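Local coordinates for tailspike protein (Acinetobacter phage vB_ApiP_P1, PDB 6E1R) that probably binds and hydrolyses surface polysaccharide of its Acinetobacter host, as many phage tailspikes do, at residues T509-W521 and A531-M543. Numbering follows the deposited sequence.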
ATOM      1  N   THR A 509      -1.821  58.295 -16.562  1.00 38.68           N
ATOM      2  CA  THR A 509      -0.373  58.386 -16.427  1.00 38.34           C
ATOM      3  C   THR A 509       0.134  59.824 -16.403  1.00 35.44           C
ATOM      4  O   THR A 509       1.350  60.040 -16.436  1.00 31.76           O
ATOM      5  CB  THR A 509       0.315  57.614 -17.556  1.00 41.59           C
ATOM      6  OG1 THR A 509      -0.134  58.114 -18.822  1.00 44.21           O
ATOM      7  CG2 THR A 509      -0.004  56.131 -17.461  1.00 42.94           C
ATOM      8  N   SER A 510      -0.760  60.811 -16.343  1.00 41.44           N
ATOM      9  CA  SER A 510      -0.363  62.208 -16.448  1.00 42.27           C
ATOM     10  C   SER A 510      -0.541  62.996 -15.159  1.00 44.01           C
ATOM     11  O   SER A 510      -0.047  64.126 -15.075  1.00 48.17           O
ATOM     12  CB  SER A 510      -1.152  62.897 -17.571  1.00 40.28           C
ATOM     13  OG  SER A 510      -0.841  62.330 -18.831  1.00 43.84           O
ATOM     14  N   GLY A 511      -1.224  62.445 -14.161  1.00 37.65           N
ATOM     15  CA  GLY A 511      -1.375  63.140 -12.898  1.00 35.47           C
ATOM     16  C   GLY A 511      -2.329  64.310 -12.939  1.00 37.16           C
ATOM     17  O   GLY A 511      -2.123  65.293 -12.219  1.00 42.04           O
ATOM     18  N   ALA A 512      -3.373  64.233 -13.768  1.00 38.01           N
ATOM     19  CA  ALA A 512      -4.344  65.320 -13.841  1.00 35.75           C
ATOM     20  C   ALA A 512      -5.069  65.511 -12.517  1.00 40.51           C
ATOM     21  O   ALA A 512      -5.540  66.615 -12.221  1.00 46.83           O
ATOM     22  CB  ALA A 512      -5.345  65.055 -14.965  1.00 33.40           C
ATOM     23  N   ALA A 513      -5.171  64.456 -11.714  1.00 36.98           N
ATOM     24  CA  ALA A 513      -5.757  64.522 -10.385  1.00 38.50           C
ATOM     25  C   ALA A 513      -4.835  63.817  -9.399  1.00 41.32           C
ATOM     26  O   ALA A 513      -3.906  63.102  -9.784  1.00 44.63           O
ATOM     27  CB  ALA A 513      -7.158  63.897 -10.355  1.00 38.48           C
ATOM     28  N   ALA A 514      -5.097  64.034  -8.109  1.00 37.52           N
ATOM     29  CA  ALA A 514      -4.251  63.448  -7.074  1.00 43.25           C
ATOM     30  C   ALA A 514      -4.389  61.932  -7.031  1.00 42.21           C
ATOM     31  O   ALA A 514      -3.412  61.222  -6.762  1.00 41.92           O
ATOM     32  CB  ALA A 514      -4.587  64.058  -5.715  1.00 44.47           C
ATOM     33  N   SER A 515      -5.588  61.415  -7.292  1.00 44.73           N
ATOM     34  CA  SER A 515      -5.863  59.987  -7.198  1.00 47.26           C
ATOM     35  C   SER A 515      -5.422  59.203  -8.431  1.00 49.12           C
ATOM     36  O   SER A 515      -5.718  58.006  -8.519  1.00 49.43           O
ATOM     37  CB  SER A 515      -7.356  59.760  -6.949  1.00 50.78           C
ATOM     38  OG  SER A 515      -8.136  60.290  -8.008  1.00 52.95           O
ATOM     39  N   HIS A 516      -4.730  59.835  -9.378  1.00 44.58           N
ATOM     40  CA  HIS A 516      -4.308  59.120 -10.579  1.00 40.88           C
ATOM     41  C   HIS A 516      -2.972  58.429 -10.333  1.00 38.78           C
ATOM     42  O   HIS A 516      -2.040  59.063  -9.826  1.00 35.06           O
ATOM     43  CB  HIS A 516      -4.186  60.070 -11.762  1.00 43.45           C
ATOM     44  CG  HIS A 516      -5.489  60.668 -12.194  1.00 44.31           C
ATOM     45  ND1 HIS A 516      -5.609  61.459 -13.317  1.00 42.35           N
ATOM     46  CD2 HIS A 516      -6.731  60.587 -11.657  1.00 42.52           C
ATOM     47  CE1 HIS A 516      -6.867  61.841 -13.451  1.00 42.03           C
ATOM     48  NE2 HIS A 516      -7.567  61.326 -12.457  1.00 42.01           N
ATOM     49  N   PRO A 517      -2.839  57.145 -10.674  1.00 41.89           N
ATOM     50  CA  PRO A 517      -1.570  56.418 -10.444  1.00 40.32           C
ATOM     51  C   PRO A 517      -0.520  56.729 -11.505  1.00 38.64           C
ATOM     52  O   PRO A 517      -0.108  55.881 -12.305  1.00 36.28           O
ATOM     53  CB  PRO A 517      -2.025  54.956 -10.472  1.00 44.39           C
ATOM     54  CG  PRO A 517      -3.171  54.957 -11.427  1.00 42.51           C
ATOM     55  CD  PRO A 517      -3.884  56.270 -11.232  1.00 43.55           C
ATOM     56  N   SER A 518      -0.059  57.976 -11.511  1.00 45.28           N
ATOM     57  CA  SER A 518       0.867  58.475 -12.521  1.00 43.56           C
ATOM     58  C   SER A 518       2.265  58.569 -11.922  1.00 41.37           C
ATOM     59  O   SER A 518       2.479  59.307 -10.952  1.00 40.28           O
ATOM     60  CB  SER A 518       0.411  59.835 -13.041  1.00 44.45           C
ATOM     61  OG  SER A 518      -0.958  59.801 -13.405  1.00 46.59           O
ATOM     62  N   PHE A 519       3.215  57.834 -12.500  1.00 36.91           N
ATOM     63  CA  PHE A 519       4.553  57.762 -11.932  1.00 37.39           C
ATOM     64  C   PHE A 519       5.590  57.652 -13.040  1.00 34.73           C
ATOM     65  O   PHE A 519       5.335  57.078 -14.103  1.00 31.25           O
ATOM     66  CB  PHE A 519       4.687  56.576 -10.969  1.00 35.27           C
ATOM     67  CG  PHE A 519       3.633  56.546  -9.901  1.00 32.44           C
ATOM     68  CD1 PHE A 519       3.738  57.357  -8.785  1.00 29.88           C
ATOM     69  CD2 PHE A 519       2.531  55.717 -10.021  1.00 32.00           C
ATOM     70  CE1 PHE A 519       2.764  57.339  -7.804  1.00 32.47           C
ATOM     71  CE2 PHE A 519       1.557  55.692  -9.044  1.00 34.62           C
ATOM     72  CZ  PHE A 519       1.674  56.504  -7.934  1.00 33.66           C
ATOM     73  N   THR A 520       6.769  58.212 -12.773  1.00 33.43           N
ATOM     74  CA  THR A 520       7.955  58.023 -13.595  1.00 32.71           C
ATOM     75  C   THR A 520       8.914  57.095 -12.861  1.00 36.40           C
ATOM     76  O   THR A 520       9.074  57.195 -11.641  1.00 40.67           O
ATOM     77  CB  THR A 520       8.635  59.363 -13.898  1.00 33.82           C
ATOM     78  OG1 THR A 520       7.716  60.221 -14.585  1.00 31.22           O
ATOM     79  CG2 THR A 520       9.870  59.160 -14.765  1.00 37.09           C
ATOM     80  N   TRP A 521       9.553  56.198 -13.607  1.00 38.69           N
ATOM     81  CA  TRP A 521      10.276  55.074 -13.030  1.00 37.42           C
ATOM     82  C   TRP A 521      11.782  55.235 -13.186  1.00 34.62           C
ATOM     83  O   TRP A 521      12.269  55.681 -14.230  1.00 40.27           O
ATOM     84  CB  TRP A 521       9.814  53.765 -13.670  1.00 39.50           C
ATOM     85  CG  TRP A 521       8.354  53.548 -13.478  1.00 45.03           C
ATOM     86  CD1 TRP A 521       7.350  53.906 -14.331  1.00 47.30           C
ATOM     87  CD2 TRP A 521       7.723  52.952 -12.341  1.00 42.54           C
ATOM     88  NE1 TRP A 521       6.133  53.557 -13.800  1.00 45.86           N
ATOM     89  CE2 TRP A 521       6.335  52.969 -12.579  1.00 43.88           C
ATOM     90  CE3 TRP A 521       8.198  52.399 -11.149  1.00 44.23           C
ATOM     91  CZ2 TRP A 521       5.417  52.454 -11.666  1.00 43.76           C
ATOM     92  CZ3 TRP A 521       7.285  51.888 -10.245  1.00 44.21           C
ATOM     93  CH2 TRP A 521       5.912  51.921 -10.507  1.00 43.96           C
ATOM     94  N   ALA A 531       9.415  54.800  -7.873  1.00 39.16           N
ATOM     95  CA  ALA A 531       8.330  55.500  -8.545  1.00 40.91           C
ATOM     96  C   ALA A 531       8.263  56.930  -8.028  1.00 47.11           C
ATOM     97  O   ALA A 531       8.266  57.153  -6.813  1.00 52.66           O
ATOM     98  CB  ALA A 531       6.992  54.792  -8.317  1.00 42.13           C
ATOM     99  N   THR A 532       8.201  57.890  -8.946  1.00 43.17           N
ATOM    100  CA  THR A 532       8.114  59.305  -8.610  1.00 42.47           C
ATOM    101  C   THR A 532       6.778  59.855  -9.088  1.00 41.82           C
ATOM    102  O   THR A 532       6.430  59.709 -10.264  1.00 43.31           O
ATOM    103  CB  THR A 532       9.266  60.093  -9.237  1.00 39.75           C
ATOM    104  OG1 THR A 532      10.514  59.533  -8.811  1.00 37.26           O
ATOM    105  CG2 THR A 532       9.202  61.554  -8.819  1.00 34.54           C
ATOM    106  N   ALA A 533       6.041  60.493  -8.181  1.00 40.32           N
ATOM    107  CA  ALA A 533       4.715  60.998  -8.511  1.00 41.04           C
ATOM    108  C   ALA A 533       4.796  62.065  -9.598  1.00 44.86           C
ATOM    109  O   ALA A 533       5.716  62.886  -9.622  1.00 45.08           O
ATOM    110  CB  ALA A 533       4.040  61.566  -7.263  1.00 40.21           C
ATOM    111  N   VAL A 534       3.816  62.049 -10.499  1.00 40.68           N
ATOM    112  CA  VAL A 534       3.778  62.939 -11.653  1.00 37.33           C
ATOM    113  C   VAL A 534       2.586  63.874 -11.511  1.00 38.15           C
ATOM    114  O   VAL A 534       1.473  63.431 -11.202  1.00 43.84           O
ATOM    115  CB  VAL A 534       3.700  62.143 -12.968  1.00 37.29           C
ATOM    116  CG1 VAL A 534       3.514  63.076 -14.152  1.00 27.97           C
ATOM    117  CG2 VAL A 534       4.949  61.295 -13.143  1.00 41.96           C
ATOM    118  N   GLY A 535       2.817  65.162 -11.743  1.00 42.92           N
ATOM    119  CA  GLY A 535       1.720  66.117 -11.737  1.00 39.27           C
ATOM    120  C   GLY A 535       1.161  66.312 -10.343  1.00 37.93           C
ATOM    121  O   GLY A 535       1.893  66.600  -9.390  1.00 37.05           O
ATOM    122  N   SER A 536      -0.155  66.153 -10.217  1.00 40.34           N
ATOM    123  CA  SER A 536      -0.846  66.345  -8.951  1.00 41.96           C
ATOM    124  C   SER A 536      -0.955  65.065  -8.136  1.00 44.21           C
ATOM    125  O   SER A 536      -1.581  65.081  -7.071  1.00 47.32           O
ATOM    126  CB  SER A 536      -2.247  66.915  -9.197  1.00 46.19           C
ATOM    127  OG  SER A 536      -2.186  68.111  -9.955  1.00 52.08           O
ATOM    128  N   THR A 537      -0.358  63.969  -8.604  1.00 42.52           N
ATOM    129  CA  THR A 537      -0.514  62.674  -7.954  1.00 38.66           C
ATOM    130  C   THR A 537      -0.018  62.721  -6.515  1.00 36.56           C
ATOM    131  O   THR A 537       1.120  63.120  -6.247  1.00 34.85           O
ATOM    132  CB  THR A 537       0.241  61.598  -8.738  1.00 38.96           C
ATOM    133  OG1 THR A 537      -0.397  61.389 -10.004  1.00 40.40           O
ATOM    134  CG2 THR A 537       0.276  60.288  -7.961  1.00 34.78           C
ATOM    135  N   ALA A 538      -0.880  62.308  -5.587  1.00 38.37           N
ATOM    136  CA  ALA A 538      -0.529  62.254  -4.175  1.00 41.73           C
ATOM    137  C   ALA A 538      -1.530  61.365  -3.453  1.00 42.21           C
ATOM    138  O   ALA A 538      -2.726  61.394  -3.755  1.00 41.27           O
ATOM    139  CB  ALA A 538      -0.510  63.654  -3.548  1.00 32.18           C
ATOM    140  N   GLY A 539      -1.032  60.577  -2.499  1.00 40.58           N
ATOM    141  CA  GLY A 539      -1.855  59.701  -1.698  1.00 44.05           C
ATOM    142  C   GLY A 539      -1.259  58.313  -1.632  1.00 42.58           C
ATOM    143  O   GLY A 539      -0.077  58.106  -1.930  1.00 45.11           O
ATOM    144  N   ARG A 540      -2.090  57.352  -1.241  1.00 45.53           N
ATOM    145  CA  ARG A 540      -1.668  55.967  -1.072  1.00 40.91           C
ATOM    146  C   ARG A 540      -1.982  55.165  -2.328  1.00 42.19           C
ATOM    147  O   ARG A 540      -3.122  55.162  -2.801  1.00 46.78           O
ATOM    148  CB  ARG A 540      -2.343  55.336   0.146  1.00 37.62           C
ATOM    149  CG  ARG A 540      -2.098  53.843   0.276  1.00 39.59           C
ATOM    150  CD  ARG A 540      -2.348  53.375   1.695  1.00 35.83           C
ATOM    151  NE  ARG A 540      -1.369  53.955   2.609  1.00 38.95           N
ATOM    152  CZ  ARG A 540      -1.288  53.673   3.904  1.00 43.59           C
ATOM    153  NH1 ARG A 540      -2.131  52.808   4.451  1.00 50.35           N
ATOM    154  NH2 ARG A 540      -0.361  54.255   4.652  1.00 40.54           N
ATOM    155  N   PHE A 541      -0.968  54.486  -2.856  1.00 38.08           N
ATOM    156  CA  PHE A 541      -1.088  53.690  -4.067  1.00 40.09           C
ATOM    157  C   PHE A 541      -0.508  52.302  -3.821  1.00 43.80           C
ATOM    158  O   PHE A 541       0.135  52.043  -2.800  1.00 47.63           O
ATOM    159  CB  PHE A 541      -0.385  54.368  -5.252  1.00 38.35           C
ATOM    160  CG  PHE A 541      -0.976  55.698  -5.627  1.00 40.76           C
ATOM    161  CD1 PHE A 541      -0.602  56.853  -4.958  1.00 38.68           C
ATOM    162  CD2 PHE A 541      -1.902  55.795  -6.653  1.00 39.68           C
ATOM    163  CE1 PHE A 541      -1.145  58.077  -5.301  1.00 37.29           C
ATOM    164  CE2 PHE A 541      -2.448  57.015  -7.002  1.00 38.79           C
ATOM    165  CZ  PHE A 541      -2.070  58.158  -6.324  1.00 37.99           C
ATOM    166  N   ALA A 542      -0.749  51.402  -4.772  1.00 38.18           N
ATOM    167  CA  ALA A 542      -0.255  50.034  -4.684  1.00 37.24           C
ATOM    168  C   ALA A 542       0.156  49.559  -6.069  1.00 37.97           C
ATOM    169  O   ALA A 542      -0.605  49.708  -7.030  1.00 40.20           O
ATOM    170  CB  ALA A 542      -1.316  49.098  -4.095  1.00 38.89           C
HETATM  171  N   MSE A 543       1.352  48.988  -6.165  1.00 36.15           N
HETATM  172  CA  MSE A 543       1.864  48.492  -7.436  1.00 38.17           C
HETATM  173  C   MSE A 543       1.851  46.969  -7.505  1.00 45.64           C
HETATM  174  O   MSE A 543       1.942  46.285  -6.484  1.00 49.93           O
HETATM  175  CB  MSE A 543       3.290  48.997  -7.682  1.00 41.41           C
HETATM  176  CG  MSE A 543       3.389  50.428  -8.190  1.00 54.12           C
HETATM  177 SE   MSE A 543       2.851  51.766  -6.879  1.00 67.45          SE
HETATM  178  CE  MSE A 543       3.724  53.318  -7.665  1.00 67.86           C
TER
HETATM  179  O   HOH W   1      -2.653  68.494 -12.568  1.00 31.74           O
HETATM  180  O   HOH W   2      11.483  57.574 -10.669  1.00 30.95           O
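F519 pushes its ring edge against the face of F541 in a T-shaped stack, the planes at 87° and the centroids 5.1 Å apart. The touching atom is CZ of F519, 3.6 Å from CG of F541. A chi1 of -53° sets CG of F519 anti to the carbonyl carbon, and the ring reaches in from strand 519-523 toward strand 539-548. The selenomethionine M543 bends at chi2 and lays its CE methyl over one face of F519, a CH-pi contact; its SE lies obliquely to the same ring, a Met-aromatic contact. Its CG meets the edge of the W521 ring at CH2. A531 sets its CB over the W521 face, 3.5 Å from CZ3. F443, F474 and Y487 of the same chain add further rings around this cluster.

Polar links, mostly of the main chain, join much of the rest. T520 and T532 form an antiparallel hydrogen-bonded pair with two N-H to O links. Water 2 gives a proton to T520 O and also bonds T532 OG1, whose other partner is S448. At the end of the ladder, V534 N reaches S518 O at 3.1 Å from above the carbonyl plane. Beyond it, the turn 534-537 lies against the loop 511-516. S536 N bonds G511 O at 2.9 Å, and A538 N bonds A514 O at 3.0 Å, both on carbonyl lone pairs. T537 OG1 lies 2.9 Å from H516 O and 3.0 Å from V534 O.

The contact joins the hairpin 519-533 to the next strand of the C-terminal beta domain, far from the chain centre. F519, W521, A531, F541 and M543 pack as an apolar layer between two sheets, while in-plane main-chain bonds hold the more exposed loop 511-516 and turn 534-537 together.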